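433aa long hypothetical phosphoribosylglycinamide formyl transferase (Pyrococcus horikoshii, PDB 2DWC) is of uncharacterised function but probably belongs to the PurT-like branch of the ATP-grasp proteins and binds ADP. Local coordinates at residues His120-Arg125 against Tyr139-Thr144; Glu147-Cys152 against Glu179-Ala184; Gly156-Thr161 against Ser172-Gly177; His160-Met165 against Ile200-Ile205. All blocks are in the same frame, centred on the assembly; numbering follows the deposited sequence.

Following the chain from the N terminus, contact 1 closes first, bringing the start of helix 121-132 against strand 139-142, an outermost strand of the small antiparallel sheet. Helix 145-155 comes next and opens contact 2, whose partner is helix 181-185. Nested inside that loop is contact 3, the hairpin of strands 159-163 and 173-175. Contact 4 starts from the same strand 159-163 and ends on strand 199-203, so it crosses contact 2 along the chain and shares His160 and Thr161 with contact 3. The two helices of contact 2 pack on the sheet built by contacts 3 and 4, while contacts 1, 3 and 4 all reach ADP.

Contact 1 (His120-Arg125 against Tyr139-Thr144); sequences HRERLR and YMYATT. With ADP (adenosine-5'-diphosphate), chain H.
Arg125 and Glu122, one turn apart on helix 121-132, each lay a methylene over a tyrosine ring of strand 139-142. The tight part is Arg125 on Tyr139: CG of Arg125 stands above the centre of the Tyr139 ring, 3.6 Å from its centroid and only 12° off the normal. Bends at chi2 (48°) and chi3 (61°) fold the arginine back on itself, which brings NH1 of Arg125 to 3.6 Å from CD1 of Tyr139 with the guanidinium perpendicular to the ring. That nitrogen is hydrogen-bonded to Ser137, and both tyrosine hydroxyls hydrogen-bond to Glu126. Tyr141 OH also lies against Arg125 CB, at 3.5 Å.

Glu122 sits less centrally: its extended chain puts CG over the rim of the Tyr141 ring, 3.9 Å from the centroid, and runs outward to a long, weak ion pair with Lys198, the looser side. No hydrogen bond joins the two segments. Arg121 turns instead to the nucleotide: its NH2 reaches O3B of ADP at 2.6 Å, with NH1 adding a weak bond, so the oxygen lies at the guanidinium edge. A helix start that supplies a phosphate-binding arginine beside the small sheet belongs to the nucleotide site of this ATP-grasp protein.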
# COMPACT_ATOMS: atom_id res chain seq x y z
N HIS B 120 -26.33 -8.86 -16.84
CA HIS B 120 -27.33 -9.65 -17.57
C HIS B 120 -26.60 -10.38 -18.70
O HIS B 120 -26.14 -9.75 -19.66
CB HIS B 120 -28.38 -8.70 -18.13
CG HIS B 120 -29.62 -9.38 -18.61
ND1 HIS B 120 -29.67 -10.11 -19.78
CD2 HIS B 120 -30.88 -9.41 -18.10
CE1 HIS B 120 -30.90 -10.56 -19.97
NE2 HIS B 120 -31.65 -10.14 -18.96
N ARG B 121 -26.53 -11.71 -18.62
CA ARG B 121 -25.77 -12.46 -19.61
C ARG B 121 -26.19 -12.24 -21.06
O ARG B 121 -25.35 -12.31 -21.96
CB ARG B 121 -25.76 -13.96 -19.29
CG ARG B 121 -25.15 -14.32 -17.95
CD ARG B 121 -24.92 -15.80 -17.93
NE ARG B 121 -24.63 -16.30 -16.60
CZ ARG B 121 -23.42 -16.31 -16.05
NH1 ARG B 121 -22.37 -15.84 -16.72
NH2 ARG B 121 -23.26 -16.84 -14.84
N GLU B 122 -27.47 -11.96 -21.30
CA GLU B 122 -27.93 -11.73 -22.67
C GLU B 122 -27.54 -10.33 -23.15
O GLU B 122 -27.05 -10.15 -24.26
CB GLU B 122 -29.45 -11.92 -22.78
CG GLU B 122 -29.92 -11.66 -24.20
CD GLU B 122 -31.39 -11.99 -24.40
OE1 GLU B 122 -31.84 -11.97 -25.57
OE2 GLU B 122 -32.08 -12.26 -23.40
N ARG B 123 -27.77 -9.31 -22.32
CA ARG B 123 -27.39 -7.98 -22.74
C ARG B 123 -25.87 -7.94 -23.00
O ARG B 123 -25.41 -7.32 -23.95
CB ARG B 123 -27.77 -6.95 -21.67
CG ARG B 123 -29.28 -6.82 -21.42
CD ARG B 123 -29.62 -5.56 -20.60
NE ARG B 123 -29.25 -5.66 -19.18
CZ ARG B 123 -30.12 -5.86 -18.19
NH1 ARG B 123 -31.42 -5.98 -18.46
NH2 ARG B 123 -29.71 -5.92 -16.93
N LEU B 124 -25.11 -8.61 -22.16
CA LEU B 124 -23.65 -8.62 -22.30
C LEU B 124 -23.20 -9.36 -23.55
O LEU B 124 -22.42 -8.83 -24.35
CB LEU B 124 -23.01 -9.27 -21.08
CG LEU B 124 -21.48 -9.23 -21.08
CD1 LEU B 124 -21.02 -7.78 -21.29
CD2 LEU B 124 -20.97 -9.82 -19.77
N ARG B 125 -23.68 -10.59 -23.71
CA ARG B 125 -23.28 -11.38 -24.87
C ARG B 125 -23.65 -10.66 -26.16
O ARG B 125 -22.85 -10.58 -27.09
CB ARG B 125 -23.92 -12.78 -24.81
CG ARG B 125 -23.50 -13.72 -25.97
CD ARG B 125 -21.98 -13.78 -26.23
NE ARG B 125 -21.19 -14.28 -25.08
CZ ARG B 125 -20.73 -15.51 -24.95
NH1 ARG B 125 -20.99 -16.42 -25.88
NH2 ARG B 125 -19.98 -15.83 -23.91
N TYR B 139 -23.47 -19.82 -29.09
CA TYR B 139 -24.49 -19.88 -28.06
C TYR B 139 -25.91 -19.71 -28.61
O TYR B 139 -26.10 -19.33 -29.77
CB TYR B 139 -24.23 -18.75 -27.06
CG TYR B 139 -24.43 -17.39 -27.70
CD1 TYR B 139 -23.42 -16.81 -28.48
CD2 TYR B 139 -25.66 -16.71 -27.61
CE1 TYR B 139 -23.64 -15.61 -29.15
CE2 TYR B 139 -25.88 -15.50 -28.28
CZ TYR B 139 -24.87 -14.97 -29.05
OH TYR B 139 -25.09 -13.79 -29.73
N MET B 140 -26.87 -19.94 -27.73
CA MET B 140 -28.30 -19.80 -27.99
C MET B 140 -28.97 -19.54 -26.65
O MET B 140 -28.45 -19.92 -25.61
CB MET B 140 -28.88 -21.10 -28.54
CG MET B 140 -28.44 -21.43 -29.92
SD MET B 140 -29.24 -22.98 -30.44
CE MET B 140 -30.93 -22.59 -30.12
N TYR B 141 -30.15 -18.93 -26.66
CA TYR B 141 -30.87 -18.69 -25.41
C TYR B 141 -32.09 -19.60 -25.37
O TYR B 141 -32.59 -20.03 -26.42
CB TYR B 141 -31.35 -17.25 -25.31
CG TYR B 141 -30.25 -16.22 -25.43
CD1 TYR B 141 -30.09 -15.47 -26.60
CD2 TYR B 141 -29.35 -16.02 -24.40
CE1 TYR B 141 -29.07 -14.55 -26.74
CE2 TYR B 141 -28.30 -15.09 -24.52
CZ TYR B 141 -28.17 -14.36 -25.69
OH TYR B 141 -27.16 -13.45 -25.83
N ALA B 142 -32.58 -19.89 -24.17
CA ALA B 142 -33.76 -20.73 -24.00
C ALA B 142 -34.61 -20.08 -22.93
O ALA B 142 -34.08 -19.62 -21.93
CB ALA B 142 -33.38 -22.12 -23.58
N THR B 143 -35.92 -20.02 -23.14
CA THR B 143 -36.84 -19.44 -22.19
C THR B 143 -37.78 -20.51 -21.66
O THR B 143 -38.54 -20.29 -20.71
CB THR B 143 -37.67 -18.32 -22.85
OG1 THR B 143 -36.82 -17.22 -23.17
CG2 THR B 143 -38.77 -17.85 -21.91
N THR B 144 -37.75 -21.68 -22.27
CA THR B 144 -38.60 -22.79 -21.82
C THR B 144 -37.78 -24.06 -21.84
O THR B 144 -36.71 -24.11 -22.46
CB THR B 144 -39.82 -23.00 -22.73
OG1 THR B 144 -39.38 -23.34 -24.05
CG2 THR B 144 -40.66 -21.73 -22.79
PB ADP H . -19.34 -16.59 -13.76
O1B ADP H . -19.07 -15.16 -13.48
O2B ADP H . -18.48 -17.77 -13.08
O3B ADP H . -20.77 -17.09 -14.30
PA ADP H . -18.95 -17.91 -16.20
O1A ADP H . -20.14 -18.69 -15.78
O2A ADP H . -19.19 -17.22 -17.63
O3A ADP H . -18.61 -16.71 -15.18
O5' ADP H . -17.64 -18.83 -16.32
C5' ADP H . -17.17 -19.56 -15.18
C4' ADP H . -16.16 -20.61 -15.66
O4' ADP H . -16.80 -21.71 -16.32
C3' ADP H . -15.25 -19.99 -16.72
O3' ADP H . -14.22 -19.24 -16.06
C2' ADP H . -14.68 -21.29 -17.28
O2' ADP H . -13.82 -21.89 -16.31
C1' ADP H . -15.96 -22.12 -17.41
N9 ADP H . -16.67 -21.79 -18.67
C8 ADP H . -17.67 -20.92 -18.81
N7 ADP H . -18.07 -20.92 -20.09
C5 ADP H . -17.33 -21.79 -20.75
C6 ADP H . -17.28 -22.21 -22.08
N6 ADP H . -18.14 -21.73 -22.97
N1 ADP H . -16.36 -23.12 -22.43
C2 ADP H . -15.52 -23.63 -21.55
N3 ADP H . -15.55 -23.26 -20.28
C4 ADP H . -16.43 -22.35 -19.85

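Contact 2 (Glu147-Cys152 against Glu179-Ala184); sequences ELYEAC and EDIPKA
Ile181 points its side chain into helix 145-155 and is met there by Leu148, Tyr149 and Cys152. The Tyr149 ring lies flat against the isoleucine: CG2 of Ile181 stands 3.5 Å from the ring centroid and 2° off the normal, a CH-pi contact almost exactly over the ring centre. The other branch of Ile181, with CG1 beside the backbone N (chi1 -68°), carries CD1 past one side of the ring, 3.4 Å from Tyr149 CD2, to Cys152 CB at 3.7 Å.

Leu148 approaches from another direction, sliding past Ile181 antiparallel to it, so that Leu148 CD1 touches Ile181 CG2 at 3.6 Å; the same methyl reaches Ala184 CB more distantly, at 4.5 Å. At the outer margin the hydroxyl of Tyr149 comes near Pro182, OH of Tyr149 lying 3.7 Å from Pro182 CD. Leu148, Cys152 and Ala184 also rest on Thr161 of strand 159-163, which joins the helix pair to the sheet. No hydrogen bond crosses between the segments, which implies that the two helices are held together here by apolar and CH-pi contacts, with the buried Ile181 at their centre.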
# COMPACT_ATOMS: atom_id res chain seq x y z
N GLU B 147 -37.33 -25.20 -25.29
CA GLU B 147 -36.29 -24.49 -26.01
C GLU B 147 -34.93 -24.93 -25.51
O GLU B 147 -33.97 -25.02 -26.29
CB GLU B 147 -36.47 -22.99 -25.84
CG GLU B 147 -37.63 -22.42 -26.61
CD GLU B 147 -37.69 -20.92 -26.51
OE1 GLU B 147 -38.50 -20.30 -27.24
OE2 GLU B 147 -36.92 -20.35 -25.71
N LEU B 148 -34.84 -25.23 -24.22
CA LEU B 148 -33.57 -25.68 -23.65
C LEU B 148 -33.13 -26.99 -24.32
O LEU B 148 -31.96 -27.15 -24.69
CB LEU B 148 -33.71 -25.88 -22.14
CG LEU B 148 -32.50 -25.62 -21.23
CD1 LEU B 148 -32.44 -26.74 -20.23
CD2 LEU B 148 -31.21 -25.51 -22.01
N TYR B 149 -34.07 -27.94 -24.49
CA TYR B 149 -33.73 -29.21 -25.13
C TYR B 149 -33.21 -28.99 -26.54
O TYR B 149 -32.17 -29.54 -26.92
CB TYR B 149 -34.95 -30.14 -25.21
CG TYR B 149 -35.09 -31.07 -24.04
CD1 TYR B 149 -36.01 -30.81 -23.03
CD2 TYR B 149 -34.30 -32.21 -23.95
CE1 TYR B 149 -36.14 -31.67 -21.94
CE2 TYR B 149 -34.42 -33.09 -22.86
CZ TYR B 149 -35.35 -32.80 -21.87
OH TYR B 149 -35.47 -33.65 -20.79
N GLU B 150 -33.92 -28.19 -27.32
CA GLU B 150 -33.52 -27.94 -28.70
C GLU B 150 -32.18 -27.20 -28.74
O GLU B 150 -31.33 -27.50 -29.58
CB GLU B 150 -34.59 -27.14 -29.43
CG GLU B 150 -34.29 -26.91 -30.92
CD GLU B 150 -35.44 -26.26 -31.69
OE1 GLU B 150 -36.42 -25.78 -31.05
OE2 GLU B 150 -35.37 -26.22 -32.94
N ALA B 151 -31.99 -26.26 -27.82
CA ALA B 151 -30.74 -25.49 -27.78
C ALA B 151 -29.55 -26.39 -27.45
O ALA B 151 -28.54 -26.36 -28.16
CB ALA B 151 -30.86 -24.37 -26.74
N CYS B 152 -29.65 -27.19 -26.40
CA CYS B 152 -28.54 -28.08 -26.04
C CYS B 152 -28.21 -29.03 -27.19
O CYS B 152 -27.03 -29.29 -27.47
CB CYS B 152 -28.87 -28.87 -24.78
SG CYS B 152 -28.89 -27.87 -23.26
N GLU B 179 -29.64 -36.21 -20.72
CA GLU B 179 -30.11 -36.59 -19.39
C GLU B 179 -29.85 -35.50 -18.36
O GLU B 179 -30.44 -35.48 -17.28
CB GLU B 179 -29.46 -37.89 -18.94
CG GLU B 179 -27.97 -37.78 -18.69
CD GLU B 179 -27.13 -38.16 -19.89
OE1 GLU B 179 -27.50 -37.82 -21.04
OE2 GLU B 179 -26.08 -38.81 -19.69
N ASP B 180 -28.95 -34.57 -18.70
CA ASP B 180 -28.61 -33.48 -17.80
C ASP B 180 -29.49 -32.26 -18.03
O ASP B 180 -29.51 -31.35 -17.21
CB ASP B 180 -27.14 -33.09 -17.98
CG ASP B 180 -26.18 -34.12 -17.42
OD1 ASP B 180 -25.04 -34.21 -17.93
OD2 ASP B 180 -26.56 -34.83 -16.46
N ILE B 181 -30.21 -32.24 -19.15
CA ILE B 181 -31.05 -31.09 -19.47
C ILE B 181 -32.07 -30.77 -18.39
O ILE B 181 -32.21 -29.61 -17.98
CB ILE B 181 -31.70 -31.27 -20.86
CG1 ILE B 181 -30.60 -31.20 -21.93
CG2 ILE B 181 -32.76 -30.20 -21.10
CD1 ILE B 181 -31.06 -31.46 -23.35
N PRO B 182 -32.80 -31.78 -17.88
CA PRO B 182 -33.77 -31.43 -16.84
C PRO B 182 -33.09 -30.85 -15.58
O PRO B 182 -33.61 -29.93 -14.94
CB PRO B 182 -34.49 -32.76 -16.58
CG PRO B 182 -33.47 -33.80 -16.97
CD PRO B 182 -32.85 -33.21 -18.21
N LYS B 183 -31.92 -31.38 -15.24
CA LYS B 183 -31.16 -30.91 -14.08
C LYS B 183 -30.76 -29.44 -14.28
O LYS B 183 -30.81 -28.64 -13.36
CB LYS B 183 -29.90 -31.77 -13.91
CG LYS B 183 -30.14 -33.27 -14.04
CD LYS B 183 -30.23 -33.95 -12.68
CE LYS B 183 -28.89 -33.93 -11.96
NZ LYS B 183 -28.96 -34.58 -10.61
N ALA B 184 -30.36 -29.10 -15.50
CA ALA B 184 -29.94 -27.73 -15.83
C ALA B 184 -31.09 -26.74 -15.78
O ALA B 184 -30.91 -25.58 -15.40
CB ALA B 184 -29.29 -27.70 -17.20

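Contact 3 (Gly156-Thr161 against Ser172-Gly177); sequences GYPCHT and SYFVKG. With ADP (adenosine-5'-diphosphate), chain H.
Cys159 pairs with Val175, and Thr161 with Tyr173, through backbone hydrogen bonds, making strands 159-163 and 173-175 an antiparallel hairpin. Each is a hydrogen-bonded pair: Cys159 N reaches Val175 O at 2.9 Å, and Thr161 N meets Tyr173 O at 3.0 Å in a nearly straight bond (172°). His160 and Phe174 form the non-hydrogen-bonded pair between them.

Aromatic contacts occupy the face of that middle pair. The two rings meet obliquely, planes 46° apart, with Phe174 CD1 over one face of the imidazole at 3.4 Å from His160 CE1. Phe174 also reaches Pro158, which follows a cis peptide bond; Phe174 CZ lies 3.4 Å from Pro158 CB.

Apolar and CH-pi contacts gather on the other face and at the hairpin's end. Val175 spreads its methyls, CG1 lying 3.5 Å from Tyr157 CE2 at the ring edge and CG2 being 3.6 Å from Thr161 CG2. Gly177 CA sits over a face of the tyrosine ring, 3.9 Å from its centroid, while Tyr157 OH bonds to Glu153.

On this side helices 145-155 and 181-185 cover the hairpin, Cys152 touching Cys159 and Ala184 touching Thr161 and Tyr173. Strand 199-203 continues the sheet beyond strand 159-163.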
# COMPACT_ATOMS: atom_id res chain seq x y z
N GLY B 156 -24.69 -28.80 -29.16
CA GLY B 156 -23.86 -30.00 -29.10
C GLY B 156 -23.33 -30.21 -27.69
O GLY B 156 -23.11 -29.23 -26.97
N TYR B 157 -23.11 -31.45 -27.29
CA TYR B 157 -22.61 -31.71 -25.95
C TYR B 157 -21.10 -31.93 -25.98
O TYR B 157 -20.55 -32.33 -27.00
CB TYR B 157 -23.30 -32.92 -25.32
CG TYR B 157 -24.82 -32.86 -25.36
CD1 TYR B 157 -25.54 -33.38 -26.45
CD2 TYR B 157 -25.54 -32.31 -24.30
CE1 TYR B 157 -26.94 -33.34 -26.48
CE2 TYR B 157 -26.94 -32.27 -24.32
CZ TYR B 157 -27.63 -32.79 -25.41
OH TYR B 157 -29.01 -32.76 -25.43
N PRO B 158 -20.40 -31.61 -24.88
CA PRO B 158 -20.95 -31.06 -23.64
C PRO B 158 -21.17 -29.56 -23.86
O PRO B 158 -20.43 -28.94 -24.61
CB PRO B 158 -19.84 -31.31 -22.60
CG PRO B 158 -18.97 -32.32 -23.24
CD PRO B 158 -18.98 -31.95 -24.69
N CYS B 159 -22.17 -28.99 -23.20
CA CYS B 159 -22.42 -27.56 -23.33
C CYS B 159 -22.63 -26.95 -21.95
O CYS B 159 -22.88 -27.66 -20.97
CB CYS B 159 -23.63 -27.29 -24.24
SG CYS B 159 -25.17 -28.12 -23.75
N HIS B 160 -22.50 -25.63 -21.87
CA HIS B 160 -22.67 -24.91 -20.60
C HIS B 160 -23.99 -24.16 -20.59
O HIS B 160 -24.27 -23.40 -21.52
CB HIS B 160 -21.54 -23.89 -20.43
CG HIS B 160 -20.17 -24.50 -20.38
ND1 HIS B 160 -19.54 -24.82 -19.20
CD2 HIS B 160 -19.33 -24.88 -21.37
CE1 HIS B 160 -18.37 -25.36 -19.46
NE2 HIS B 160 -18.22 -25.41 -20.77
N THR B 161 -24.79 -24.33 -19.54
CA THR B 161 -26.05 -23.60 -19.43
C THR B 161 -25.88 -22.62 -18.26
O THR B 161 -25.40 -23.00 -17.20
CB THR B 161 -27.25 -24.53 -19.09
OG1 THR B 161 -27.00 -25.22 -17.87
CG2 THR B 161 -27.47 -25.54 -20.21
N SER B 172 -25.45 -22.28 -12.86
CA SER B 172 -25.00 -22.86 -14.12
C SER B 172 -24.95 -24.38 -14.06
O SER B 172 -25.12 -24.98 -13.00
CB SER B 172 -23.59 -22.32 -14.45
OG SER B 172 -23.64 -20.91 -14.62
N TYR B 173 -24.72 -25.01 -15.21
CA TYR B 173 -24.63 -26.45 -15.27
C TYR B 173 -23.76 -26.91 -16.44
O TYR B 173 -23.71 -26.25 -17.47
CB TYR B 173 -26.02 -27.06 -15.40
CG TYR B 173 -26.10 -28.47 -14.85
CD1 TYR B 173 -26.35 -28.69 -13.50
CD2 TYR B 173 -25.89 -29.57 -15.67
CE1 TYR B 173 -26.39 -29.99 -12.97
CE2 TYR B 173 -25.92 -30.87 -15.16
CZ TYR B 173 -26.17 -31.07 -13.81
OH TYR B 173 -26.18 -32.35 -13.29
N PHE B 174 -23.05 -28.02 -16.26
CA PHE B 174 -22.25 -28.56 -17.34
C PHE B 174 -23.03 -29.75 -17.89
O PHE B 174 -22.98 -30.85 -17.33
CB PHE B 174 -20.88 -29.02 -16.84
CG PHE B 174 -19.93 -29.39 -17.94
CD1 PHE B 174 -19.68 -28.50 -18.98
CD2 PHE B 174 -19.26 -30.61 -17.92
CE1 PHE B 174 -18.77 -28.80 -19.99
CE2 PHE B 174 -18.34 -30.93 -18.94
CZ PHE B 174 -18.10 -30.02 -19.97
N VAL B 175 -23.75 -29.52 -18.98
CA VAL B 175 -24.58 -30.56 -19.61
C VAL B 175 -23.76 -31.49 -20.51
O VAL B 175 -23.31 -31.10 -21.58
CB VAL B 175 -25.71 -29.89 -20.43
CG1 VAL B 175 -26.59 -30.95 -21.10
CG2 VAL B 175 -26.53 -29.00 -19.53
N LYS B 176 -23.58 -32.73 -20.06
CA LYS B 176 -22.82 -33.69 -20.84
C LYS B 176 -23.69 -34.48 -21.81
O LYS B 176 -23.21 -35.04 -22.80
CB LYS B 176 -22.07 -34.64 -19.90
CG LYS B 176 -20.94 -33.97 -19.12
CD LYS B 176 -20.15 -34.99 -18.31
CE LYS B 176 -18.88 -34.38 -17.73
NZ LYS B 176 -18.07 -35.40 -16.98
N GLY B 177 -24.98 -34.51 -21.52
CA GLY B 177 -25.90 -35.23 -22.38
C GLY B 177 -27.33 -34.83 -22.09
O GLY B 177 -27.62 -34.14 -21.11
PB ADP H . -19.34 -16.59 -13.76
O1B ADP H . -19.07 -15.16 -13.48
O2B ADP H . -18.48 -17.77 -13.08
O3B ADP H . -20.77 -17.09 -14.30
PA ADP H . -18.95 -17.91 -16.20
O1A ADP H . -20.14 -18.69 -15.78
O2A ADP H . -19.19 -17.22 -17.63
O3A ADP H . -18.61 -16.71 -15.18
O5' ADP H . -17.64 -18.83 -16.32
C5' ADP H . -17.17 -19.56 -15.18
C4' ADP H . -16.16 -20.61 -15.66
O4' ADP H . -16.80 -21.71 -16.32
C3' ADP H . -15.25 -19.99 -16.72
O3' ADP H . -14.22 -19.24 -16.06
C2' ADP H . -14.68 -21.29 -17.28
O2' ADP H . -13.82 -21.89 -16.31
C1' ADP H . -15.96 -22.12 -17.41
N9 ADP H . -16.67 -21.79 -18.67
C8 ADP H . -17.67 -20.92 -18.81
N7 ADP H . -18.07 -20.92 -20.09
C5 ADP H . -17.33 -21.79 -20.75
C6 ADP H . -17.28 -22.21 -22.08
N6 ADP H . -18.14 -21.73 -22.97
N1 ADP H . -16.36 -23.12 -22.43
C2 ADP H . -15.52 -23.63 -21.55
N3 ADP H . -15.55 -23.26 -20.28
C4 ADP H . -16.43 -22.35 -19.85

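Contact 4 (His160-Met165 against Ile200-Ile205). With ADP (adenosine-5'-diphosphate), chain H.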
# COMPACT_ATOMS: atom_id res chain seq x y z
N HIS B 160 -22.50 -25.63 -21.87
CA HIS B 160 -22.67 -24.91 -20.60
C HIS B 160 -23.99 -24.16 -20.59
O HIS B 160 -24.27 -23.40 -21.52
CB HIS B 160 -21.54 -23.89 -20.43
CG HIS B 160 -20.17 -24.50 -20.38
ND1 HIS B 160 -19.54 -24.82 -19.20
CD2 HIS B 160 -19.33 -24.88 -21.37
CE1 HIS B 160 -18.37 -25.36 -19.46
NE2 HIS B 160 -18.22 -25.41 -20.77
N THR B 161 -24.79 -24.33 -19.54
CA THR B 161 -26.05 -23.60 -19.43
C THR B 161 -25.88 -22.62 -18.26
O THR B 161 -25.40 -23.00 -17.20
CB THR B 161 -27.25 -24.53 -19.09
OG1 THR B 161 -27.00 -25.22 -17.87
CG2 THR B 161 -27.47 -25.54 -20.21
N LYS B 162 -26.28 -21.38 -18.47
CA LYS B 162 -26.13 -20.37 -17.42
C LYS B 162 -27.37 -19.50 -17.31
O LYS B 162 -27.95 -19.09 -18.32
CB LYS B 162 -24.92 -19.46 -17.72
CG LYS B 162 -23.64 -20.20 -18.10
CD LYS B 162 -22.57 -19.24 -18.66
CE LYS B 162 -21.34 -20.00 -19.21
NZ LYS B 162 -20.28 -19.05 -19.69
N ALA B 163 -27.78 -19.24 -16.07
CA ALA B 163 -28.92 -18.39 -15.80
C ALA B 163 -28.57 -16.98 -16.28
O ALA B 163 -27.44 -16.50 -16.06
CB ALA B 163 -29.22 -18.39 -14.30
N ILE B 164 -29.51 -16.31 -16.94
CA ILE B 164 -29.25 -14.97 -17.47
C ILE B 164 -28.87 -13.92 -16.42
O ILE B 164 -28.22 -12.92 -16.73
CB ILE B 164 -30.47 -14.48 -18.30
CG1 ILE B 164 -30.01 -14.14 -19.72
CG2 ILE B 164 -31.12 -13.27 -17.65
CD1 ILE B 164 -29.40 -15.32 -20.46
N MET B 165 -29.29 -14.14 -15.17
CA MET B 165 -28.96 -13.22 -14.08
C MET B 165 -28.63 -14.00 -12.82
O MET B 165 -29.37 -14.90 -12.42
CB MET B 165 -30.12 -12.26 -13.82
CG MET B 165 -29.91 -10.91 -14.46
SD MET B 165 -31.39 -9.87 -14.41
CE MET B 165 -31.45 -9.40 -12.65
N ILE B 200 -28.67 -19.11 -21.11
CA ILE B 200 -27.82 -19.03 -22.29
C ILE B 200 -27.11 -20.37 -22.33
O ILE B 200 -26.64 -20.87 -21.30
CB ILE B 200 -26.78 -17.85 -22.25
CG1 ILE B 200 -25.92 -17.89 -23.51
CG2 ILE B 200 -25.91 -17.93 -21.00
CD1 ILE B 200 -24.92 -16.74 -23.67
N VAL B 201 -27.10 -20.98 -23.51
CA VAL B 201 -26.46 -22.27 -23.71
C VAL B 201 -25.25 -22.05 -24.59
O VAL B 201 -25.39 -21.53 -25.71
CB VAL B 201 -27.42 -23.27 -24.43
CG1 VAL B 201 -26.72 -24.61 -24.62
CG2 VAL B 201 -28.69 -23.46 -23.60
N GLU B 202 -24.07 -22.44 -24.12
CA GLU B 202 -22.85 -22.21 -24.88
C GLU B 202 -22.06 -23.47 -25.21
O GLU B 202 -22.02 -24.40 -24.41
CB GLU B 202 -21.88 -21.30 -24.10
CG GLU B 202 -22.47 -19.99 -23.62
CD GLU B 202 -21.45 -19.15 -22.82
OE1 GLU B 202 -21.86 -18.21 -22.13
OE2 GLU B 202 -20.24 -19.46 -22.90
N GLU B 203 -21.36 -23.44 -26.34
CA GLU B 203 -20.50 -24.57 -26.68
C GLU B 203 -19.32 -24.61 -25.70
O GLU B 203 -18.89 -23.56 -25.18
CB GLU B 203 -19.96 -24.45 -28.10
CG GLU B 203 -19.26 -23.16 -28.36
CD GLU B 203 -18.26 -23.25 -29.48
OE1 GLU B 203 -17.93 -22.19 -30.04
OE2 GLU B 203 -17.78 -24.36 -29.80
N HIS B 204 -18.79 -25.80 -25.45
CA HIS B 204 -17.65 -25.93 -24.55
C HIS B 204 -16.37 -25.55 -25.27
O HIS B 204 -16.06 -26.10 -26.33
CB HIS B 204 -17.53 -27.35 -24.02
CG HIS B 204 -16.34 -27.56 -23.13
ND1 HIS B 204 -16.23 -26.99 -21.88
CD2 HIS B 204 -15.19 -28.26 -23.33
CE1 HIS B 204 -15.07 -27.33 -21.34
NE2 HIS B 204 -14.42 -28.10 -22.20
N ILE B 205 -15.61 -24.61 -24.71
CA ILE B 205 -14.35 -24.20 -25.31
C ILE B 205 -13.22 -24.95 -24.62
O ILE B 205 -13.11 -24.94 -23.39
CB ILE B 205 -14.10 -22.68 -25.16
CG1 ILE B 205 -15.22 -21.89 -25.86
CG2 ILE B 205 -12.77 -22.31 -25.81
CD1 ILE B 205 -15.37 -22.24 -27.34
PB ADP H . -19.34 -16.59 -13.76
O1B ADP H . -19.07 -15.16 -13.48
O2B ADP H . -18.48 -17.77 -13.08
O3B ADP H . -20.77 -17.09 -14.30
PA ADP H . -18.95 -17.91 -16.20
O1A ADP H . -20.14 -18.69 -15.78
O2A ADP H . -19.19 -17.22 -17.63
O3A ADP H . -18.61 -16.71 -15.18
O5' ADP H . -17.64 -18.83 -16.32
C5' ADP H . -17.17 -19.56 -15.18
C4' ADP H . -16.16 -20.61 -15.66
O4' ADP H . -16.80 -21.71 -16.32
C3' ADP H . -15.25 -19.99 -16.72
O3' ADP H . -14.22 -19.24 -16.06
C2' ADP H . -14.68 -21.29 -17.28
O2' ADP H . -13.82 -21.89 -16.31
C1' ADP H . -15.96 -22.12 -17.41
N9 ADP H . -16.67 -21.79 -18.67
C8 ADP H . -17.67 -20.92 -18.81
N7 ADP H . -18.07 -20.92 -20.09
C5 ADP H . -17.33 -21.79 -20.75
C6 ADP H . -17.28 -22.21 -22.08
N6 ADP H . -18.14 -21.73 -22.97
N1 ADP H . -16.36 -23.12 -22.43
C2 ADP H . -15.52 -23.63 -21.55
N3 ADP H . -15.55 -23.26 -20.28
C4 ADP H . -16.43 -22.35 -19.85
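His160 meets the adenine of ADP with one face of its ring and His204 with its edge, while Phe174 lies over the opposite face. The base lies over the centre of the imidazole, with ADP C5 3.7 Å above the plane, while His160 NE2 and His204 ND1 share a hydrogen bond of 2.8 Å. The two imidazoles touch rim to rim, 25° apart in plane, and Phe174 meets the His204 ring edge-to-face. Together with strand 199-203, this is the adenine side of an ATP-grasp nucleotide pocket.

Two hydrogen-bonded pairs, His160 with Glu202 and Lys162 with Ile200, knit the antiparallel strands. Both put their side chains on the nucleotide face; Thr161 and Val201, the pair between them, point to the opposite face, where Leu148 and Ala151 of helix 145-155 lie on Val201. Extended beyond CG, Lys162 delivers NZ between base and phosphate, bonding to ADP N7 at 2.9 Å and ADP O2A at 3.0 Å. Glu202 runs across it at about a right angle and forms a salt bridge through OE1. Its other oxygen, OE2, accepts from ADP N6 at 3.1 Å and is also hydrogen-bonded to Ser137. The same N6 donates to Glu203 O at 3.0 Å. Beyond the strand, Ile205 N donates to ADP N1 at 2.8 Å, with an angle of 170° at the hydrogen.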